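Thiosulfate sulfurtransferase TUM1 (Saccharomyces cerevisiae, PDB 3UTN) transfers sulfur from the desulfurase NFS1 to UBA4 in the pathway that 2-thiolates the wobble uridine of tRNAs. Local coordinates at residues 110-124 and 138-152. Sequence-based numbering, arbitrary orientation. Where two conformers were deposited one is given.
Sequences VQKDDILVVYDRVGN and GHPKVYLLNNFNQYR. With DMS (dimethyl sulfoxide), chain B.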
loop_
_atom_site.group_PDB
_atom_site.type_symbol
_atom_site.label_atom_id
_atom_site.label_comp_id
_atom_site.label_asym_id
_atom_site.label_seq_id
_atom_site.Cartn_x
_atom_site.Cartn_y
_atom_site.Cartn_z
ATOM N N VAL A 110 6.805 -2.893 -18.414
ATOM C CA VAL A 110 6.340 -1.566 -18.047
ATOM C C VAL A 110 7.290 -0.546 -18.658
ATOM O O VAL A 110 8.504 -0.681 -18.553
ATOM C CB VAL A 110 6.259 -1.382 -16.522
ATOM C CG1 VAL A 110 5.934 0.057 -16.162
ATOM C CG2 VAL A 110 5.215 -2.315 -15.948
ATOM N N GLN A 111 6.729 0.443 -19.335
ATOM C CA GLN A 111 7.529 1.533 -19.856
ATOM C C GLN A 111 7.362 2.679 -18.888
ATOM O O GLN A 111 6.336 2.785 -18.218
ATOM C CB GLN A 111 7.066 1.944 -21.253
ATOM C CG GLN A 111 7.118 0.841 -22.306
ATOM C CD GLN A 111 8.525 0.524 -22.792
ATOM O OE1 GLN A 111 9.513 1.090 -22.311
ATOM N NE2 GLN A 111 8.620 -0.384 -23.758
ATOM N N LYS A 112 8.368 3.538 -18.810
ATOM C CA LYS A 112 8.292 4.708 -17.953
ATOM C C LYS A 112 7.029 5.510 -18.228
ATOM O O LYS A 112 6.422 6.039 -17.310
ATOM C CB LYS A 112 9.519 5.597 -18.149
ATOM C CG LYS A 112 9.633 6.724 -17.133
ATOM C CD LYS A 112 9.803 6.189 -15.715
ATOM C CE LYS A 112 10.997 5.260 -15.598
ATOM N NZ LYS A 112 12.255 5.970 -15.947
ATOM N N ASP A 113 6.636 5.584 -19.494
ATOM C CA ASP A 113 5.517 6.423 -19.889
ATOM C C ASP A 113 4.164 5.801 -19.582
ATOM O O ASP A 113 3.138 6.461 -19.708
ATOM C CB ASP A 113 5.587 6.772 -21.373
ATOM C CG ASP A 113 4.655 7.901 -21.736
ATOM O OD1 ASP A 113 4.697 8.937 -21.037
ATOM O OD2 ASP A 113 3.872 7.754 -22.701
ATOM N N ASP A 114 4.166 4.530 -19.197
ATOM C CA ASP A 114 2.924 3.835 -18.912
ATOM C C ASP A 114 2.158 4.539 -17.830
ATOM O O ASP A 114 2.714 4.940 -16.819
ATOM C CB ASP A 114 3.183 2.411 -18.450
ATOM C CG ASP A 114 3.629 1.517 -19.562
ATOM O OD1 ASP A 114 3.438 1.876 -20.738
ATOM O OD2 ASP A 114 4.152 0.435 -19.254
ATOM N N ILE A 115 0.867 4.696 -18.053
ATOM C CA ILE A 115 -0.011 5.017 -16.958
ATOM C C ILE A 115 -0.280 3.681 -16.284
ATOM O O ILE A 115 -0.880 2.782 -16.871
ATOM C CB ILE A 115 -1.318 5.641 -17.440
ATOM C CG1 ILE A 115 -1.053 7.008 -18.068
ATOM C CG2 ILE A 115 -2.286 5.749 -16.280
ATOM C CD1 ILE A 115 -2.260 7.612 -18.751
ATOM N N LEU A 116 0.211 3.539 -15.067
ATOM C CA LEU A 116 -0.009 2.316 -14.347
ATOM C C LEU A 116 -1.231 2.505 -13.511
ATOM O O LEU A 116 -1.358 3.474 -12.776
ATOM C CB LEU A 116 1.194 1.943 -13.493
ATOM C CG LEU A 116 2.461 1.729 -14.320
ATOM C CD1 LEU A 116 3.625 1.437 -13.396
ATOM C CD2 LEU A 116 2.294 0.617 -15.345
ATOM N N VAL A 117 -2.167 1.598 -13.671
ATOM C CA VAL A 117 -3.356 1.676 -12.879
ATOM C C VAL A 117 -3.381 0.436 -12.033
ATOM O O VAL A 117 -3.654 -0.661 -12.498
ATOM C CB VAL A 117 -4.621 1.838 -13.719
ATOM C CG1 VAL A 117 -5.821 1.879 -12.792
ATOM C CG2 VAL A 117 -4.532 3.114 -14.552
ATOM N N VAL A 118 -3.080 0.634 -10.768
ATOM C CA VAL A 118 -2.875 -0.472 -9.895
ATOM C C VAL A 118 -4.196 -0.854 -9.300
ATOM O O VAL A 118 -5.008 -0.010 -8.948
ATOM C CB VAL A 118 -1.905 -0.118 -8.779
ATOM C CG1 VAL A 118 -1.664 -1.342 -7.922
ATOM C CG2 VAL A 118 -0.605 0.377 -9.381
ATOM N N TYR A 119 -4.402 -2.146 -9.189
ATOM C CA TYR A 119 -5.557 -2.623 -8.500
ATOM C C TYR A 119 -5.163 -3.927 -7.881
ATOM O O TYR A 119 -4.077 -4.446 -8.124
ATOM C CB TYR A 119 -6.714 -2.802 -9.473
ATOM C CG TYR A 119 -6.482 -3.814 -10.560
ATOM C CD1 TYR A 119 -5.743 -3.496 -11.701
ATOM C CD2 TYR A 119 -7.005 -5.091 -10.452
ATOM C CE1 TYR A 119 -5.544 -4.430 -12.699
ATOM C CE2 TYR A 119 -6.824 -6.024 -11.446
ATOM C CZ TYR A 119 -6.097 -5.688 -12.562
ATOM O OH TYR A 119 -5.925 -6.628 -13.533
ATOM N N ASP A 120 -6.045 -4.443 -7.056
ATOM C CA ASP A 120 -5.871 -5.778 -6.563
ATOM C C ASP A 120 -7.249 -6.373 -6.438
ATOM O O ASP A 120 -8.248 -5.655 -6.535
ATOM C CB ASP A 120 -5.089 -5.780 -5.247
ATOM C CG ASP A 120 -5.784 -5.033 -4.142
ATOM O OD1 ASP A 120 -7.026 -4.944 -4.140
ATOM O OD2 ASP A 120 -5.079 -4.546 -3.245
ATOM N N ARG A 121 -7.312 -7.677 -6.235
ATOM C CA ARG A 121 -8.594 -8.349 -6.197
ATOM C C ARG A 121 -9.241 -8.260 -4.842
ATOM O O ARG A 121 -10.419 -8.559 -4.698
ATOM C CB ARG A 121 -8.431 -9.798 -6.609
ATOM C CG ARG A 121 -7.953 -9.898 -8.030
ATOM C CD ARG A 121 -7.692 -11.323 -8.440
ATOM N NE ARG A 121 -7.181 -11.324 -9.799
ATOM C CZ ARG A 121 -7.934 -11.156 -10.879
ATOM N NH1 ARG A 121 -9.240 -10.985 -10.762
ATOM N NH2 ARG A 121 -7.377 -11.158 -12.077
ATOM N N VAL A 122 -8.469 -7.852 -3.846
ATOM C CA VAL A 122 -8.980 -7.813 -2.486
ATOM C C VAL A 122 -9.770 -6.537 -2.275
ATOM O O VAL A 122 -10.891 -6.564 -1.769
ATOM C CB VAL A 122 -7.847 -7.934 -1.457
ATOM C CG1 VAL A 122 -8.388 -7.795 -0.038
ATOM C CG2 VAL A 122 -7.150 -9.267 -1.631
ATOM N N GLY A 123 -9.188 -5.424 -2.691
ATOM C CA GLY A 123 -9.821 -4.138 -2.524
ATOM C C GLY A 123 -8.910 -3.258 -1.718
ATOM O O GLY A 123 -8.998 -3.218 -0.495
ATOM N N ASN A 124 -8.009 -2.575 -2.409
ATOM C CA ASN A 124 -7.095 -1.648 -1.756
ATOM C C ASN A 124 -6.362 -2.298 -0.625
ATOM O O ASN A 124 -6.275 -1.770 0.483
ATOM C CB ASN A 124 -7.853 -0.434 -1.272
ATOM C CG ASN A 124 -8.315 0.403 -2.413
ATOM O OD1 ASN A 124 -7.552 0.637 -3.341
ATOM N ND2 ASN A 124 -9.555 0.850 -2.367
ATOM N N GLY A 138 9.213 6.383 -8.592
ATOM C CA GLY A 138 9.254 7.497 -9.517
ATOM C C GLY A 138 8.529 7.238 -10.809
ATOM O O GLY A 138 8.746 7.937 -11.796
ATOM N N HIS A 139 7.665 6.233 -10.832
ATOM C CA HIS A 139 6.905 6.032 -12.038
ATOM C C HIS A 139 5.997 7.206 -12.213
ATOM O O HIS A 139 5.262 7.553 -11.295
ATOM C CB HIS A 139 6.136 4.735 -12.050
ATOM C CG HIS A 139 5.600 4.409 -13.405
ATOM N ND1 HIS A 139 6.331 3.782 -14.323
ATOM C CD2 HIS A 139 4.392 4.720 -14.005
ATOM C CE1 HIS A 139 5.619 3.649 -15.446
ATOM N NE2 HIS A 139 4.433 4.227 -15.253
ATOM N N PRO A 140 6.071 7.863 -13.383
ATOM C CA PRO A 140 5.444 9.157 -13.589
ATOM C C PRO A 140 3.943 9.110 -13.362
ATOM O O PRO A 140 3.400 9.951 -12.655
ATOM C CB PRO A 140 5.756 9.465 -15.055
ATOM C CG PRO A 140 7.034 8.752 -15.312
ATOM C CD PRO A 140 6.891 7.467 -14.540
ATOM N N LYS A 141 3.285 8.122 -13.951
ATOM C CA LYS A 141 1.839 8.095 -13.930
ATOM C C LYS A 141 1.365 6.805 -13.326
ATOM O O LYS A 141 1.467 5.732 -13.922
ATOM C CB LYS A 141 1.273 8.322 -15.329
ATOM C CG LYS A 141 1.637 9.693 -15.894
ATOM C CD LYS A 141 1.339 9.796 -17.381
ATOM C CE LYS A 141 2.225 8.883 -18.213
ATOM N NZ LYS A 141 3.686 9.164 -18.094
ATOM N N VAL A 142 0.864 6.924 -12.110
ATOM C CA VAL A 142 0.431 5.776 -11.380
ATOM C C VAL A 142 -0.912 6.105 -10.792
ATOM O O VAL A 142 -1.108 7.138 -10.149
ATOM C CB VAL A 142 1.396 5.382 -10.253
ATOM C CG1 VAL A 142 0.929 4.088 -9.600
ATOM C CG2 VAL A 142 2.808 5.217 -10.788
ATOM N N TYR A 143 -1.839 5.207 -11.036
ATOM C CA TYR A 143 -3.126 5.322 -10.440
ATOM C C TYR A 143 -3.354 4.106 -9.623
ATOM O O TYR A 143 -2.830 3.031 -9.908
ATOM C CB TYR A 143 -4.187 5.448 -11.506
ATOM C CG TYR A 143 -4.103 6.754 -12.233
ATOM C CD1 TYR A 143 -4.774 7.873 -11.762
ATOM C CD2 TYR A 143 -3.338 6.874 -13.385
ATOM C CE1 TYR A 143 -4.702 9.082 -12.427
ATOM C CE2 TYR A 143 -3.260 8.077 -14.059
ATOM C CZ TYR A 143 -3.945 9.175 -13.575
ATOM O OH TYR A 143 -3.858 10.370 -14.241
ATOM N N LEU A 144 -4.119 4.300 -8.572
ATOM C CA LEU A 144 -4.572 3.206 -7.797
ATOM C C LEU A 144 -6.019 3.130 -8.150
ATOM O O LEU A 144 -6.782 4.045 -7.852
ATOM C CB LEU A 144 -4.406 3.505 -6.323
ATOM C CG LEU A 144 -4.930 2.401 -5.427
ATOM C CD1 LEU A 144 -4.177 1.125 -5.749
ATOM C CD2 LEU A 144 -4.756 2.806 -3.981
ATOM N N LEU A 145 -6.390 2.054 -8.826
ATOM C CA LEU A 145 -7.775 1.870 -9.145
ATOM C C LEU A 145 -8.493 1.742 -7.834
ATOM O O LEU A 145 -8.089 0.976 -6.959
ATOM C CB LEU A 145 -8.005 0.635 -9.997
ATOM C CG LEU A 145 -9.480 0.435 -10.352
ATOM C CD1 LEU A 145 -9.953 1.489 -11.336
ATOM C CD2 LEU A 145 -9.660 -0.949 -10.920
ATOM N N ASN A 146 -9.556 2.511 -7.697
ATOM C CA ASN A 146 -10.315 2.487 -6.489
ATOM C C ASN A 146 -11.761 2.053 -6.706
ATOM O O ASN A 146 -12.636 2.876 -6.893
ATOM C CB ASN A 146 -10.265 3.839 -5.800
ATOM C CG ASN A 146 -10.898 3.793 -4.447
ATOM O OD1 ASN A 146 -10.819 2.774 -3.757
ATOM N ND2 ASN A 146 -11.557 4.880 -4.060
ATOM N N ASN A 147 -12.006 0.756 -6.705
ATOM C CA ASN A 147 -10.973 -0.255 -6.698
ATOM C C ASN A 147 -11.472 -1.335 -7.622
ATOM O O ASN A 147 -12.533 -1.192 -8.230
ATOM C CB ASN A 147 -10.725 -0.803 -5.292
ATOM C CG ASN A 147 -11.981 -1.347 -4.638
ATOM O OD1 ASN A 147 -13.007 -1.542 -5.285
ATOM N ND2 ASN A 147 -11.900 -1.600 -3.346
ATOM N N PHE A 148 -10.719 -2.415 -7.719
ATOM C CA PHE A 148 -11.082 -3.482 -8.603
ATOM C C PHE A 148 -12.384 -4.143 -8.190
ATOM O O PHE A 148 -13.118 -4.619 -9.043
ATOM C CB PHE A 148 -9.973 -4.502 -8.676
ATOM C CG PHE A 148 -10.114 -5.457 -9.808
ATOM C CD1 PHE A 148 -10.472 -5.009 -11.078
ATOM C CD2 PHE A 148 -9.854 -6.805 -9.619
ATOM C CE1 PHE A 148 -10.586 -5.901 -12.126
ATOM C CE2 PHE A 148 -9.959 -7.696 -10.667
ATOM C CZ PHE A 148 -10.322 -7.244 -11.922
ATOM N N ASN A 149 -12.663 -4.165 -6.890
ATOM C CA ASN A 149 -13.931 -4.688 -6.394
ATOM C C ASN A 149 -15.086 -3.978 -7.059
ATOM O O ASN A 149 -15.984 -4.612 -7.604
ATOM C CB ASN A 149 -14.050 -4.516 -4.883
ATOM C CG ASN A 149 -13.190 -5.496 -4.115
ATOM O OD1 ASN A 149 -12.630 -6.430 -4.684
ATOM N ND2 ASN A 149 -13.093 -5.293 -2.813
ATOM N N GLN A 150 -15.041 -2.654 -7.023
ATOM C CA GLN A 150 -16.115 -1.849 -7.571
ATOM C C GLN A 150 -16.090 -1.952 -9.068
ATOM O O GLN A 150 -17.125 -2.055 -9.709
ATOM C CB GLN A 150 -15.974 -0.404 -7.125
ATOM C CG GLN A 150 -16.336 -0.230 -5.668
ATOM C CD GLN A 150 -17.770 -0.622 -5.388
ATOM O OE1 GLN A 150 -18.631 0.238 -5.250
ATOM N NE2 GLN A 150 -18.034 -1.927 -5.311
ATOM N N TYR A 151 -14.877 -1.951 -9.605
ATOM C CA TYR A 151 -14.652 -2.156 -11.008
ATOM C C TYR A 151 -15.384 -3.401 -11.482
ATOM O O TYR A 151 -16.098 -3.368 -12.487
ATOM C CB TYR A 151 -13.156 -2.306 -11.238
ATOM C CG TYR A 151 -12.768 -2.299 -12.674
ATOM C CD1 TYR A 151 -12.364 -1.123 -13.292
ATOM C CD2 TYR A 151 -12.799 -3.467 -13.419
ATOM C CE1 TYR A 151 -11.996 -1.115 -14.622
ATOM C CE2 TYR A 151 -12.447 -3.469 -14.750
ATOM C CZ TYR A 151 -12.045 -2.289 -15.343
ATOM O OH TYR A 151 -11.687 -2.289 -16.656
ATOM N N ARG A 152 -15.202 -4.499 -10.754
ATOM C CA ARG A 152 -15.859 -5.744 -11.110
ATOM C C ARG A 152 -17.343 -5.681 -10.801
ATOM O O ARG A 152 -18.161 -6.050 -11.634
ATOM C CB ARG A 152 -15.217 -6.919 -10.392
ATOM C CG ARG A 152 -13.917 -7.366 -11.025
ATOM C CD ARG A 152 -13.263 -8.425 -10.165
ATOM N NE ARG A 152 -12.922 -7.898 -8.845
ATOM C CZ ARG A 152 -12.156 -8.534 -7.964
ATOM N NH1 ARG A 152 -11.638 -9.719 -8.263
ATOM N NH2 ARG A 152 -11.907 -7.976 -6.792
HETATM S S DMS B . -0.160 10.108 -10.502
HETATM O O DMS B . 1.017 9.390 -11.029
HETATM C C1 DMS B . 0.159 11.787 -10.565
HETATM C C2 DMS B . -1.383 10.050 -11.679
HETATM O O HOH W 1 4.225 6.988 -16.495
HETATM O O HOH W 2 11.739 7.175 -12.995
HETATM O O HOH W 3 -8.448 -2.809 -6.342
HETATM O O HOH W 4 -10.534 -4.789 -5.374
HETATM O O HOH W 5 -7.049 -0.830 -5.449
#
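Leu116 and Val118 bond through both N and O to Lys141, Tyr143 and Leu145, joining the parallel strands 115-119 and 141-145. Tyr143 is gripped twice through its backbone: its N donates to Leu116 O, and its O accepts from Val118 N at 2.6 Å and nearly straight (178°). Beyond one strand end, His139 lies across Leu116, with Leu116 CD1 3.4 Å from the centre of its ring, a CH-pi contact over the face. With CG anti to the backbone N (chi1 -168°), the ring is carried over to Leu116 and Asp114; NE2 points its N-H at Asp114 O, modelled so short (2.4 Å) that the exact length is doubtful, and ND1 bonds to Tyr174 OH. Nearby, Lys141 NZ meets Asp113 OD1 at 3.1 Å from above the carboxylate plane, while OD2 bonds to His45.

At the other end, the Phe148 ring has Tyr119 CE2 over one face and, in one of two modelled conformers, Arg152 NE over the opposite one; the Tyr119 and Phe148 planes meet at 49°. An alanine in place of Phe148 would probably leave Tyr119 CE2 and the Arg152 guanidinium without the ring between them and open a gap there. In that conformer Arg152 NH2 donates to Arg121 O at 2.6 Å, within its guanidinium plane. Asn149 ND2 donates to Val122 O at 2.7 Å, and Asn124 ND2 reaches Asn146 OD1 at 2.7 Å.

Helix 127-136 completes the beta-alpha-beta unit of this non-catalytic rhodanese domain, packing on Leu116, Val118 and Leu144; helix 32-41 meets Ile115, Val117 and Leu145 on the other sheet face. Apolar side chains thus flank a backbone-bonded centre, while both ends are tied by side chains, several to backbone carbonyls.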